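Local atomic coordinates of response regulator receiver protein (Sinorhizobium medicae, PDB entry 2RDM), a protein that is of unknown function but probably acts as a CheY-like phosphoryl-accepting receiver in two-component signalling. Residues Thr26-Leu31 / Gln112-Val117. The protein carries 1 engineered substitution. Sequence-based numbering, arbitrary orientation.
Sequences TDAGFL and QLITAV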
ATOM      1  N   THR A  26      16.256 -11.231  20.007  1.00 37.69           N
ATOM      2  CA  THR A  26      15.795 -11.990  21.190  1.00 38.86           C
ATOM      3  C   THR A  26      15.105 -11.112  22.236  1.00 37.35           C
ATOM      4  O   THR A  26      14.142 -11.550  22.866  1.00 41.96           O
ATOM      5  CB  THR A  26      16.893 -12.849  21.853  1.00 39.83           C
ATOM      6  OG1 THR A  26      17.994 -12.018  22.217  1.00 43.13           O
ATOM      7  CG2 THR A  26      17.364 -13.947  20.915  1.00 36.55           C
ATOM      8  N   ASP A  27      15.566  -9.871  22.390  1.00 44.66           N
ATOM      9  CA  ASP A  27      14.891  -8.898  23.275  1.00 47.11           C
ATOM     10  C   ASP A  27      13.455  -8.605  22.839  1.00 47.34           C
ATOM     11  O   ASP A  27      12.576  -8.416  23.682  1.00 45.88           O
ATOM     12  CB  ASP A  27      15.672  -7.581  23.363  1.00 49.22           C
ATOM     13  CG  ASP A  27      16.971  -7.715  24.137  1.00 51.11           C
ATOM     14  OD1 ASP A  27      17.136  -8.696  24.891  1.00 55.20           O
ATOM     15  OD2 ASP A  27      17.841  -6.835  23.979  1.00 58.49           O
ATOM     16  N   ALA A  28      13.230  -8.590  21.522  1.00 42.10           N
ATOM     17  CA  ALA A  28      11.910  -8.340  20.945  1.00 40.09           C
ATOM     18  C   ALA A  28      10.984  -9.551  20.972  1.00 39.32           C
ATOM     19  O   ALA A  28       9.830  -9.453  20.563  1.00 41.64           O
ATOM     20  CB  ALA A  28      12.046  -7.832  19.539  1.00 41.14           C
ATOM     21  N   GLY A  29      11.492 -10.688  21.438  1.00 40.71           N
ATOM     22  CA  GLY A  29      10.670 -11.881  21.625  1.00 38.49           C
ATOM     23  C   GLY A  29      10.891 -13.001  20.619  1.00 38.33           C
ATOM     24  O   GLY A  29      10.212 -14.029  20.679  1.00 33.41           O
ATOM     25  N   PHE A  30      11.829 -12.811  19.692  1.00 33.04           N
ATOM     26  CA  PHE A  30      12.100 -13.822  18.657  1.00 34.96           C
ATOM     27  C   PHE A  30      13.112 -14.861  19.134  1.00 33.86           C
ATOM     28  O   PHE A  30      14.025 -14.539  19.893  1.00 35.76           O
ATOM     29  CB  PHE A  30      12.641 -13.178  17.367  1.00 30.17           C
ATOM     30  CG  PHE A  30      11.716 -12.161  16.755  1.00 35.30           C
ATOM     31  CD1 PHE A  30      10.660 -12.564  15.951  1.00 30.81           C
ATOM     32  CD2 PHE A  30      11.900 -10.797  16.988  1.00 35.55           C
ATOM     33  CE1 PHE A  30       9.788 -11.621  15.387  1.00 33.55           C
ATOM     34  CE2 PHE A  30      11.040  -9.846  16.428  1.00 37.38           C
ATOM     35  CZ  PHE A  30       9.977 -10.259  15.631  1.00 33.55           C
ATOM     36  N   LEU A  31      12.941 -16.103  18.681  1.00 37.10           N
ATOM     37  CA  LEU A  31      14.020 -17.089  18.710  1.00 35.24           C
ATOM     38  C   LEU A  31      14.910 -16.816  17.506  1.00 35.83           C
ATOM     39  O   LEU A  31      14.414 -16.494  16.427  1.00 36.36           O
ATOM     40  CB  LEU A  31      13.474 -18.506  18.613  1.00 33.63           C
ATOM     41  CG  LEU A  31      12.864 -19.189  19.837  1.00 42.17           C
ATOM     42  CD1 LEU A  31      12.529 -20.632  19.482  1.00 45.39           C
ATOM     43  CD2 LEU A  31      13.774 -19.134  21.055  1.00 42.16           C
ATOM     44  N   GLN A 112      14.401   0.019  13.744  1.00 25.69           N
ATOM     45  CA  GLN A 112      14.183  -0.208  12.329  1.00 27.63           C
ATOM     46  C   GLN A 112      14.202  -1.696  11.986  1.00 24.53           C
ATOM     47  O   GLN A 112      13.402  -2.152  11.174  1.00 28.02           O
ATOM     48  CB  GLN A 112      15.268   0.491  11.532  1.00 25.20           C
ATOM     49  CG  GLN A 112      14.990   1.945  11.240  1.00 25.46           C
ATOM     50  CD  GLN A 112      16.222   2.616  10.679  1.00 31.12           C
ATOM     51  OE1 GLN A 112      17.071   3.086  11.434  1.00 31.79           O
ATOM     52  NE2 GLN A 112      16.337   2.643   9.366  1.00 32.12           N
ATOM     53  N   LEU A 113      15.126  -2.441  12.595  1.00 25.79           N
ATOM     54  CA  LEU A 113      15.254  -3.858  12.296  1.00 28.49           C
ATOM     55  C   LEU A 113      13.990  -4.587  12.762  1.00 27.25           C
ATOM     56  O   LEU A 113      13.408  -5.387  12.015  1.00 29.39           O
ATOM     57  CB  LEU A 113      16.491  -4.456  12.966  1.00 27.40           C
ATOM     58  CG  LEU A 113      16.648  -5.988  12.923  1.00 32.95           C
ATOM     59  CD1 LEU A 113      16.600  -6.545  11.495  1.00 33.15           C
ATOM     60  CD2 LEU A 113      17.951  -6.390  13.606  1.00 32.94           C
ATOM     61  N   ILE A 114      13.576  -4.277  13.980  1.00 27.94           N
ATOM     62  CA  ILE A 114      12.422  -4.934  14.622  1.00 26.06           C
ATOM     63  C   ILE A 114      11.101  -4.617  13.899  1.00 29.43           C
ATOM     64  O   ILE A 114      10.256  -5.506  13.693  1.00 27.79           O
ATOM     65  CB  ILE A 114      12.339  -4.528  16.121  1.00 32.44           C
ATOM     66  CG1 ILE A 114      13.521  -5.106  16.931  1.00 34.45           C
ATOM     67  CG2 ILE A 114      11.030  -4.971  16.733  1.00 32.40           C
ATOM     68  CD1 ILE A 114      13.860  -6.571  16.630  1.00 36.24           C
ATOM     69  N   THR A 115      10.923  -3.346  13.541  1.00 27.71           N
ATOM     70  CA  THR A 115       9.778  -2.891  12.761  1.00 25.05           C
ATOM     71  C   THR A 115       9.711  -3.602  11.410  1.00 28.78           C
ATOM     72  O   THR A 115       8.668  -4.082  11.034  1.00 25.29           O
ATOM     73  CB  THR A 115       9.789  -1.347  12.579  1.00 24.27           C
ATOM     74  OG1 THR A 115       9.712  -0.730  13.873  1.00 28.32           O
ATOM     75  CG2 THR A 115       8.602  -0.908  11.753  1.00 30.77           C
ATOM     76  N   ALA A 116      10.841  -3.704  10.709  1.00 21.32           N
ATOM     77  CA  ALA A 116      10.888  -4.383   9.423  1.00 24.79           C
ATOM     78  C   ALA A 116      10.467  -5.840   9.547  1.00 28.71           C
ATOM     79  O   ALA A 116       9.613  -6.307   8.794  1.00 26.53           O
ATOM     80  CB  ALA A 116      12.300  -4.296   8.826  1.00 24.41           C
ATOM     81  N   VAL A 117      11.037  -6.539  10.520  1.00 29.29           N
ATOM     82  CA  VAL A 117      10.772  -7.972  10.694  1.00 25.61           C
ATOM     83  C   VAL A 117       9.293  -8.180  11.045  1.00 23.32           C
ATOM     84  O   VAL A 117       8.616  -8.984  10.398  1.00 27.04           O
ATOM     85  CB  VAL A 117      11.725  -8.601  11.759  1.00 27.56           C
ATOM     86  CG1 VAL A 117      11.310 -10.006  12.137  1.00 26.81           C
ATOM     87  CG2 VAL A 117      13.157  -8.650  11.213  1.00 24.75           C
TER
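Ala28 and Phe30 meet Ile114 and Val117 in a small, wholly apolar contact between the turn that follows helix 15-27 and the side of helix 110-122, the first and last long helices of the CheY-like receiver fold. Ile114 lies nearest the helix end. Its CG1 stands beside the backbone N (chi1 -68°), and the branch reaches across so that CD1 comes 3.7 Å from Ala28 CB. The same CD1 approaches the Phe30 ring obliquely, 4.3 Å from CE2. Farther along the ring, the Val117 and Phe30 side chains point at each other from opposite directions, Val117 CG1 lying 3.7 Å from Phe30 CZ and 3.9 Å from CE1, again obliquely to the ring. Gly29, with a phi of 107°, ends helix 15-27 in a Schellman motif; Gly29 N bonds to Thr26 O at 3.1 Å, and the chain turns off toward strand 31-35 with Phe30 directed at helix 110-122. Ile8 of strand 7-11 touches both Phe30 and Val117, joining the contact to the sheet, while Ala111 of a third subunit packs on Ala28 and Ile114. No hydrogen bond or charge pair links the two segments, which implies that here the turn and helix 110-122 are held together by apolar packing alone.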